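Side-chain contacts in lumazine protein (Photobacterium kishitanii, PDB 3A35), which serves as an antenna protein for bacterial luciferase, shifting its bioluminescence to shorter wavelength with a bound ribityl-lumazine as its chromophore: residues His24-Pro29 against Met42-Cys47; Asn110-Glu115 against Lys119-Ile124. All coordinates share one frame; numbering follows the deposited sequence.

Contact 1: residues His24-Pro29 against Met42-Cys47. With RBF (riboflavin), chain C.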
ATOM      1  N   HIS A  24      14.854  -0.222   4.574  1.00 11.72           N
ATOM      2  CA  HIS A  24      14.240   1.051   4.646  1.00 11.69           C
ATOM      3  C   HIS A  24      13.952   1.406   6.118  1.00 11.94           C
ATOM      4  O   HIS A  24      13.338   0.572   6.875  1.00 12.10           O
ATOM      5  CB  HIS A  24      12.891   1.059   3.937  1.00 12.47           C
ATOM      6  CG  HIS A  24      13.003   0.992   2.461  1.00 11.55           C
ATOM      7  ND1 HIS A  24      12.110   1.561   1.607  1.00 13.15           N
ATOM      8  CD2 HIS A  24      13.980   0.454   1.668  1.00 15.06           C
ATOM      9  CE1 HIS A  24      12.463   1.352   0.346  1.00 12.82           C
ATOM     10  NE2 HIS A  24      13.604   0.639   0.341  1.00 13.07           N
ATOM     11  N   GLY A  25      14.378   2.624   6.558  1.00 11.64           N
ATOM     12  CA  GLY A  25      14.046   3.138   7.850  1.00 11.26           C
ATOM     13  C   GLY A  25      12.921   4.139   7.669  1.00 11.98           C
ATOM     14  O   GLY A  25      13.147   5.116   6.890  1.00 13.40           O
ATOM     15  N   ILE A  26      11.838   3.962   8.352  1.00 11.30           N
ATOM     16  CA  ILE A  26      10.610   4.748   8.105  1.00 11.16           C
ATOM     17  C   ILE A  26      10.259   5.441   9.400  1.00 11.44           C
ATOM     18  O   ILE A  26      10.007   4.811  10.434  1.00 12.09           O
ATOM     19  CB  ILE A  26       9.477   3.808   7.606  1.00 11.00           C
ATOM     20  CG1 ILE A  26       9.933   3.046   6.326  1.00 12.17           C
ATOM     21  CG2 ILE A  26       8.248   4.643   7.300  1.00 11.42           C
ATOM     22  CD1 ILE A  26       8.884   2.034   5.816  1.00 11.62           C
ATOM     23  N   THR A  27      10.124   6.790   9.383  1.00 11.00           N
ATOM     24  CA  THR A  27       9.589   7.514  10.552  1.00 12.52           C
ATOM     25  C   THR A  27       8.132   7.267  10.705  1.00 12.08           C
ATOM     26  O   THR A  27       7.294   7.459   9.771  1.00 13.43           O
ATOM     27  CB  THR A  27       9.784   9.024  10.298  1.00 12.50           C
ATOM     28  OG1 THR A  27      11.183   9.281  10.140  1.00 15.34           O
ATOM     29  CG2 THR A  27       9.247   9.847  11.472  1.00 14.74           C
ATOM     30  N   PHE A  28       7.755   6.813  11.906  1.00 12.01           N
ATOM     31  CA  PHE A  28       6.385   6.474  12.200  1.00 12.30           C
ATOM     32  C   PHE A  28       5.731   7.517  13.075  1.00 13.26           C
ATOM     33  O   PHE A  28       6.401   8.037  13.923  1.00 16.45           O
ATOM     34  CB  PHE A  28       6.247   5.138  12.978  1.00 11.94           C
ATOM     35  CG  PHE A  28       6.195   3.874  12.139  1.00 11.21           C
ATOM     36  CD1 PHE A  28       6.828   3.770  10.898  1.00 11.70           C
ATOM     37  CD2 PHE A  28       5.486   2.781  12.619  1.00 12.22           C
ATOM     38  CE1 PHE A  28       6.697   2.591  10.150  1.00 11.37           C
ATOM     39  CE2 PHE A  28       5.421   1.552  11.896  1.00 11.02           C
ATOM     40  CZ  PHE A  28       6.020   1.464  10.726  1.00  9.46           C
ATOM     41  N   PRO A  29       4.437   7.721  12.867  1.00 13.88           N
ATOM     42  CA  PRO A  29       3.715   8.591  13.826  1.00 13.77           C
ATOM     43  C   PRO A  29       3.644   7.914  15.171  1.00 16.29           C
ATOM     44  O   PRO A  29       3.634   6.666  15.274  1.00 15.54           O
ATOM     45  CB  PRO A  29       2.323   8.776  13.156  1.00 16.47           C
ATOM     46  CG  PRO A  29       2.183   7.764  12.132  1.00 18.67           C
ATOM     47  CD  PRO A  29       3.573   7.165  11.790  1.00 14.93           C
ATOM     48  N   MET A  42       3.423  -6.252   9.665  1.00  9.49           N
ATOM     49  CA  MET A  42       2.381  -5.244   9.400  1.00 10.80           C
ATOM     50  C   MET A  42       2.421  -4.888   7.969  1.00 10.40           C
ATOM     51  O   MET A  42       3.368  -5.337   7.181  1.00 10.65           O
ATOM     52  CB  MET A  42       2.573  -3.979  10.258  1.00 10.20           C
ATOM     53  CG  MET A  42       3.961  -3.292   9.941  1.00 11.97           C
ATOM     54  SD  MET A  42       4.183  -1.754  10.875  1.00 11.81           S
ATOM     55  CE  MET A  42       2.918  -0.716  10.152  1.00 11.11           C
ATOM     56  N   LEU A  43       1.406  -4.164   7.519  1.00 10.03           N
ATOM     57  CA  LEU A  43       1.395  -3.707   6.099  1.00 10.80           C
ATOM     58  C   LEU A  43       2.012  -2.339   5.896  1.00 11.17           C
ATOM     59  O   LEU A  43       1.653  -1.363   6.541  1.00 11.16           O
ATOM     60  CB  LEU A  43      -0.037  -3.651   5.550  1.00 10.48           C
ATOM     61  CG  LEU A  43      -0.789  -4.977   5.671  1.00 11.51           C
ATOM     62  CD1 LEU A  43      -2.119  -4.787   4.876  1.00 14.56           C
ATOM     63  CD2 LEU A  43      -0.035  -6.176   5.083  1.00 12.09           C
ATOM     64  N   VAL A  44       2.943  -2.320   4.938  1.00 10.09           N
ATOM     65  CA  VAL A  44       3.544  -1.051   4.525  1.00  9.71           C
ATOM     66  C   VAL A  44       3.242  -0.924   3.024  1.00  8.97           C
ATOM     67  O   VAL A  44       3.588  -1.806   2.211  1.00  8.49           O
ATOM     68  CB  VAL A  44       5.085  -1.117   4.706  1.00 10.33           C
ATOM     69  CG1 VAL A  44       5.652   0.281   4.196  1.00 11.33           C
ATOM     70  CG2 VAL A  44       5.415  -1.316   6.146  1.00 10.64           C
ATOM     71  N   ASN A  45       2.455   0.111   2.681  1.00  8.76           N
ATOM     72  CA  ASN A  45       1.923   0.124   1.333  1.00  9.10           C
ATOM     73  C   ASN A  45       1.294  -1.159   0.896  1.00  9.69           C
ATOM     74  O   ASN A  45       1.323  -1.617  -0.279  1.00  9.53           O
ATOM     75  CB  ASN A  45       2.915   0.523   0.256  1.00  9.40           C
ATOM     76  CG  ASN A  45       3.256   2.013   0.246  1.00  9.63           C
ATOM     77  OD1 ASN A  45       2.492   2.846   0.707  1.00 11.45           O
ATOM     78  ND2 ASN A  45       4.390   2.359  -0.381  1.00 10.88           N
ATOM     79  N   GLY A  46       0.525  -1.770   1.841  1.00  9.05           N
ATOM     80  CA  GLY A  46      -0.234  -3.003   1.532  1.00 10.18           C
ATOM     81  C   GLY A  46       0.613  -4.228   1.510  1.00  9.29           C
ATOM     82  O   GLY A  46       0.042  -5.370   1.358  1.00 11.08           O
ATOM     83  N   CYS A  47       1.936  -4.148   1.754  1.00  8.78           N
ATOM     84  CA  CYS A  47       2.780  -5.348   1.696  1.00  8.76           C
ATOM     85  C   CYS A  47       3.129  -5.794   3.129  1.00  9.54           C
ATOM     86  O   CYS A  47       3.616  -5.011   3.915  1.00  9.89           O
ATOM     87  CB  CYS A  47       4.068  -4.935   1.024  1.00 10.35           C
ATOM     88  SG  CYS A  47       5.241  -6.310   0.731  1.00 10.37           S
TER
HETATM   89  N1  RBF C 191       8.890  -9.699   2.351  1.00 11.17           N
HETATM   90  C2  RBF C 191       9.982  -8.927   2.526  1.00 10.34           C
HETATM   91  O2  RBF C 191      10.638  -8.487   1.531  1.00 11.08           O
HETATM   92  N3  RBF C 191      10.423  -8.504   3.775  1.00 10.42           N
HETATM   93  C4  RBF C 191       9.727  -8.874   4.952  1.00  9.68           C
HETATM   94  O4  RBF C 191      10.162  -8.467   6.037  1.00 10.49           O
HETATM   95  C4A RBF C 191       8.643  -9.745   4.737  1.00  9.13           C
HETATM   96  N5  RBF C 191       7.974 -10.241   5.921  1.00 12.60           N
HETATM   97  C5A RBF C 191       6.886 -11.087   5.708  1.00 10.46           C
HETATM   98  C6  RBF C 191       6.327 -11.660   6.854  1.00 10.92           C
HETATM   99  C7  RBF C 191       5.242 -12.548   6.610  1.00 11.23           C
HETATM  100  C7M RBF C 191       4.668 -13.222   7.891  1.00 13.59           C
HETATM  101  C8  RBF C 191       4.740 -12.821   5.375  1.00  9.66           C
HETATM  102  C8M RBF C 191       3.574 -13.707   5.242  1.00 14.37           C
HETATM  103  C9  RBF C 191       5.318 -12.206   4.209  1.00 11.39           C
HETATM  104  C9A RBF C 191       6.453 -11.409   4.389  1.00 11.69           C
HETATM  105  N10 RBF C 191       7.132 -10.862   3.249  1.00  9.34           N
HETATM  106  C10 RBF C 191       8.251 -10.102   3.476  1.00  8.50           C
HETATM  107  C1' RBF C 191       6.808 -11.218   1.929  1.00 10.09           C
HETATM  108  C2' RBF C 191       6.047 -10.177   1.132  1.00 10.09           C
HETATM  109  O2' RBF C 191       4.832  -9.806   1.865  1.00 11.04           O
HETATM  110  C3' RBF C 191       5.654 -10.682  -0.155  1.00 11.58           C
HETATM  111  O3' RBF C 191       6.972 -11.079  -0.816  1.00 12.43           O
HETATM  112  C4' RBF C 191       5.107  -9.609  -1.113  1.00  9.64           C
HETATM  113  O4' RBF C 191       3.782  -9.228  -0.680  1.00 11.66           O
HETATM  114  C5' RBF C 191       4.998 -10.113  -2.558  1.00 14.60           C
HETATM  115  O5' RBF C 191       4.609  -9.082  -3.467  1.00 13.26           O
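Phe28 and Met42 meet inside the barrel from opposite directions, sulfur against ring edge. Met42 SD lies 3.7 Å from both CE2 and CZ of Phe28, near the ring plane and 4.9 Å from the ring centroid, an edge-on Met-aromatic contact. The methionine chain is extended from CB to the sulfur and then bends (chi3 -67°), which brings CE to within 3.8 Å of CE2 at the same ring edge; an unbranched thioether can adapt to a rigid ring in this way. Alongside, Ile26 and Val44 reach toward each other tip to tip, Ile26 CD1 4.0 Å from Val44 CG1; together they bridge backbones whose nearest CA atoms are 9.8 Å apart, isoleucine, the longer, reaching farther. Leu83 touches both Phe28 and Met42, and Phe61 both Ile26 and Val44. Beyond Val44 the chain reverses in a type I' turn, with Asn45 and Gly46 in its left-handed corners, and Asn45 OD1 accepts a hydrogen bond from Asn82 N. The turn delivers Cys47, whose SG lies 3.6 Å from O4' of the riboflavin ribityl chain. Such apolar filling is the core of a closed six-stranded antiparallel barrel, the lumazine-binding domain, beside its chromophore pocket.

Contact 2: residues Asn110-Glu115 against Lys119-Ile124; sequences NITEEE and KVYIKI
Lys119 and Thr112 face each other as a hydrogen-bonded antiparallel pair: Thr112 N gives its proton to Lys119 O at 2.9 Å, and Lys119 N returns one to Thr112 O at 2.8 Å. Two residues along, Asn110 and Tyr121 form the next such pair, though less evenly. Tyr121 N binds Asn110 O at 2.9 Å, whereas the bond from Asn110 N to Tyr121 O is weak, at 3.4 Å. Between them the non-hydrogen-bonded pair Ile111 and Val120 turns to the other face, where Ile111 CD1 rests on both methyls of Val120, 3.8 Å from CG2; beta-branched residues suit an extended backbone, and their apolar ends suit this more sheltered face.

The face of Asn110, Thr112, Lys119 and Tyr121 carries the polar groups. Lys119 stretches out fully beyond CG, passing Thr112 OG1 with its methylenes and carrying NZ to Glu114 OE1, a 2.8 Å salt bridge that meets the oxygen nearly along its C-O bond. Thr112 OG1, set between its backbone N and carbonyl carbon (chi1 78°), shares a water with Tyr121 OH, so the two hydroxyls are linked through solvent. The Asn110 amide lies alongside the Tyr121 ring, their planes 20° apart, and OD1 comes 3.6 Å from CD2. Tyrosine serves well here, as its ring edge lies beside Asn110 O while its hydroxyl reaches water.

These residues belong to the hairpin of strands 104-114 and 117-123; within it, 110-114 and 119-123 run at 171°, nearly antiparallel. Strand 154-160 flanks 117-123 on its other side: Val120 pairs with Ile157 through the backbone, Phe156 stacks on the Tyr121 ring, and Tyr159 packs against Val120.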
ATOM      1  N   ASN A 110      -4.341   8.061 -14.658  1.00 19.15           N
ATOM      2  CA  ASN A 110      -5.026   9.324 -14.556  1.00 21.43           C
ATOM      3  C   ASN A 110      -5.589   9.461 -13.125  1.00 21.60           C
ATOM      4  O   ASN A 110      -5.983   8.409 -12.461  1.00 20.38           O
ATOM      5  CB  ASN A 110      -6.189   9.309 -15.611  1.00 24.11           C
ATOM      6  CG  ASN A 110      -7.035  10.534 -15.602  1.00 31.86           C
ATOM      7  OD1 ASN A 110      -8.286  10.495 -15.837  1.00 41.20           O
ATOM      8  ND2 ASN A 110      -6.365  11.681 -15.386  1.00 35.77           N
ATOM      9  N   ILE A 111      -5.686  10.687 -12.639  1.00 20.36           N
ATOM     10  CA  ILE A 111      -6.392  11.006 -11.393  1.00 23.86           C
ATOM     11  C   ILE A 111      -7.292  12.187 -11.709  1.00 26.48           C
ATOM     12  O   ILE A 111      -6.876  13.172 -12.371  1.00 29.19           O
ATOM     13  CB  ILE A 111      -5.392  11.587 -10.337  1.00 25.80           C
ATOM     14  CG1 ILE A 111      -4.234  10.628 -10.177  1.00 26.19           C
ATOM     15  CG2 ILE A 111      -6.086  11.961  -9.019  1.00 32.84           C
ATOM     16  CD1 ILE A 111      -4.748   9.397  -9.552  1.00 27.75           C
ATOM     17  N   THR A 112      -8.473  12.186 -11.151  1.00 27.73           N
ATOM     18  CA  THR A 112      -9.268  13.396 -11.205  1.00 32.31           C
ATOM     19  C   THR A 112      -9.875  13.567  -9.839  1.00 34.00           C
ATOM     20  O   THR A 112     -10.386  12.604  -9.234  1.00 32.82           O
ATOM     21  CB  THR A 112     -10.283  13.355 -12.343  1.00 32.41           C
ATOM     22  OG1 THR A 112     -11.397  12.552 -11.993  1.00 38.88           O
ATOM     23  CG2 THR A 112      -9.643  12.803 -13.667  1.00 33.39           C
ATOM     24  N   GLU A 113      -9.749  14.776  -9.296  1.00 35.81           N
ATOM     25  CA  GLU A 113     -10.461  15.123  -8.073  1.00 39.25           C
ATOM     26  C   GLU A 113     -11.719  15.909  -8.385  1.00 40.19           C
ATOM     27  O   GLU A 113     -11.589  17.066  -8.795  1.00 41.01           O
ATOM     28  CB  GLU A 113      -9.569  15.997  -7.220  1.00 40.20           C
ATOM     29  CG  GLU A 113      -8.301  15.321  -6.821  1.00 44.80           C
ATOM     30  CD  GLU A 113      -7.123  16.280  -6.896  1.00 51.19           C
ATOM     31  OE1 GLU A 113      -7.206  17.366  -6.263  1.00 55.66           O
ATOM     32  OE2 GLU A 113      -6.119  15.962  -7.588  1.00 51.62           O
ATOM     33  N   GLU A 114     -12.907  15.294  -8.248  1.00 41.47           N
ATOM     34  CA  GLU A 114     -14.210  16.006  -8.395  1.00 42.77           C
ATOM     35  C   GLU A 114     -15.326  15.546  -7.496  1.00 43.00           C
ATOM     36  O   GLU A 114     -15.458  14.348  -7.215  1.00 41.66           O
ATOM     37  CB  GLU A 114     -14.796  15.891  -9.795  1.00 43.22           C
ATOM     38  CG  GLU A 114     -13.926  15.291 -10.855  1.00 46.23           C
ATOM     39  CD  GLU A 114     -14.760  14.919 -12.046  1.00 50.23           C
ATOM     40  OE1 GLU A 114     -15.547  13.917 -11.954  1.00 52.53           O
ATOM     41  OE2 GLU A 114     -14.645  15.644 -13.056  1.00 51.39           O
ATOM     42  N   GLU A 115     -16.194  16.483  -7.109  1.00 42.94           N
ATOM     43  CA  GLU A 115     -17.474  16.114  -6.477  1.00 42.09           C
ATOM     44  C   GLU A 115     -17.251  15.340  -5.202  1.00 39.91           C
ATOM     45  O   GLU A 115     -18.007  14.374  -4.928  1.00 40.02           O
ATOM     46  CB  GLU A 115     -18.334  15.257  -7.420  1.00 43.35           C
ATOM     47  CG  GLU A 115     -18.940  16.020  -8.618  1.00 47.54           C
ATOM     48  CD  GLU A 115     -20.166  16.854  -8.197  1.00 53.38           C
ATOM     49  OE1 GLU A 115     -20.506  16.801  -6.983  1.00 52.41           O
ATOM     50  OE2 GLU A 115     -20.771  17.550  -9.065  1.00 54.44           O
ATOM     51  N   LYS A 119     -10.923  10.099  -7.989  1.00 19.45           N
ATOM     52  CA  LYS A 119     -11.124   9.123  -9.016  1.00 19.24           C
ATOM     53  C   LYS A 119      -9.750   8.715  -9.508  1.00 19.41           C
ATOM     54  O   LYS A 119      -9.042   9.498 -10.095  1.00 20.02           O
ATOM     55  CB  LYS A 119     -11.890   9.764 -10.157  1.00 21.92           C
ATOM     56  CG  LYS A 119     -13.250  10.141  -9.724  1.00 24.35           C
ATOM     57  CD  LYS A 119     -14.206  10.474 -10.895  1.00 27.47           C
ATOM     58  CE  LYS A 119     -15.560  10.809 -10.276  1.00 29.53           C
ATOM     59  NZ  LYS A 119     -16.401  11.257 -11.434  1.00 30.24           N
ATOM     60  N   VAL A 120      -9.383   7.450  -9.345  1.00 17.52           N
ATOM     61  CA  VAL A 120      -8.046   6.948  -9.680  1.00 15.77           C
ATOM     62  C   VAL A 120      -8.240   5.887 -10.712  1.00 16.52           C
ATOM     63  O   VAL A 120      -8.999   4.922 -10.497  1.00 18.65           O
ATOM     64  CB  VAL A 120      -7.375   6.391  -8.367  1.00 17.57           C
ATOM     65  CG1 VAL A 120      -5.981   5.802  -8.785  1.00 17.74           C
ATOM     66  CG2 VAL A 120      -7.260   7.535  -7.309  1.00 18.32           C
ATOM     67  N   TYR A 121      -7.473   5.962 -11.783  1.00 15.06           N
ATOM     68  CA  TYR A 121      -7.447   5.040 -12.927  1.00 17.58           C
ATOM     69  C   TYR A 121      -6.093   4.394 -13.035  1.00 17.18           C
ATOM     70  O   TYR A 121      -5.091   5.101 -13.159  1.00 17.02           O
ATOM     71  CB  TYR A 121      -7.745   5.817 -14.261  1.00 16.76           C
ATOM     72  CG  TYR A 121      -9.099   6.522 -14.196  1.00 20.35           C
ATOM     73  CD1 TYR A 121     -10.238   5.894 -14.666  1.00 22.73           C
ATOM     74  CD2 TYR A 121      -9.225   7.773 -13.629  1.00 21.14           C
ATOM     75  CE1 TYR A 121     -11.512   6.520 -14.596  1.00 24.09           C
ATOM     76  CE2 TYR A 121     -10.492   8.408 -13.480  1.00 21.61           C
ATOM     77  CZ  TYR A 121     -11.611   7.785 -13.996  1.00 22.30           C
ATOM     78  OH  TYR A 121     -12.864   8.461 -13.837  1.00 26.29           O
ATOM     79  N   ILE A 122      -6.083   3.081 -12.953  1.00 16.93           N
ATOM     80  CA  ILE A 122      -4.837   2.375 -12.788  1.00 18.37           C
ATOM     81  C   ILE A 122      -4.692   1.417 -13.954  1.00 19.11           C
ATOM     82  O   ILE A 122      -5.573   0.611 -14.160  1.00 18.34           O
ATOM     83  CB  ILE A 122      -4.820   1.581 -11.436  1.00 17.66           C
ATOM     84  CG1 ILE A 122      -5.019   2.552 -10.214  1.00 22.04           C
ATOM     85  CG2 ILE A 122      -3.503   0.749 -11.382  1.00 18.86           C
ATOM     86  CD1 ILE A 122      -4.856   1.971  -8.863  1.00 23.37           C
ATOM     87  N   LYS A 123      -3.598   1.467 -14.694  1.00 18.73           N
ATOM     88  CA  LYS A 123      -3.384   0.561 -15.807  1.00 20.07           C
ATOM     89  C   LYS A 123      -2.701  -0.712 -15.323  1.00 18.12           C
ATOM     90  O   LYS A 123      -1.576  -0.639 -14.730  1.00 18.95           O
ATOM     91  CB  LYS A 123      -2.568   1.244 -16.929  1.00 19.49           C
ATOM     92  CG  LYS A 123      -2.453   0.404 -18.152  1.00 23.18           C
ATOM     93  CD  LYS A 123      -1.744   1.199 -19.314  1.00 26.51           C
ATOM     94  CE  LYS A 123      -2.717   2.212 -19.889  1.00 31.57           C
ATOM     95  NZ  LYS A 123      -2.250   2.866 -21.163  1.00 41.95           N
ATOM     96  N   ILE A 124      -3.258  -1.876 -15.636  1.00 19.04           N
ATOM     97  CA  ILE A 124      -2.812  -3.157 -15.125  1.00 19.34           C
ATOM     98  C   ILE A 124      -1.875  -3.743 -16.186  1.00 22.41           C
ATOM     99  O   ILE A 124      -2.303  -3.817 -17.367  1.00 23.75           O
ATOM    100  CB  ILE A 124      -4.005  -4.062 -14.786  1.00 20.87           C
ATOM    101  CG1 ILE A 124      -4.957  -3.404 -13.724  1.00 19.89           C
ATOM    102  CG2 ILE A 124      -3.498  -5.483 -14.404  1.00 24.18           C
ATOM    103  CD1 ILE A 124      -4.376  -2.915 -12.318  1.00 21.34           C
TER
HETATM  104  O   HOH W   1     -12.395  11.071 -14.369  1.00 34.79           O

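Contact 1 is core and contact 2 surface, and they belong to different lumazine-binding domains, with centres 24 Å apart on opposite sides of the chain's centre. Each domain is an antiparallel barrel of six strands in the same order, but the contacts sample different relations within it. Residues 24-29 and 42-47 come from the second and third strands and the loops that follow them; these strands are not neighbours in the sheet, so only apolar side chains bridge them. Residues 110-115 and 119-124 come from the first and second strands, adjacent in a hairpin, joined by backbone bonds and by charged and hydroxyl groups. Only contact 1 borders the riboflavin pocket; contact 2 stands away from the ligand-binding sites.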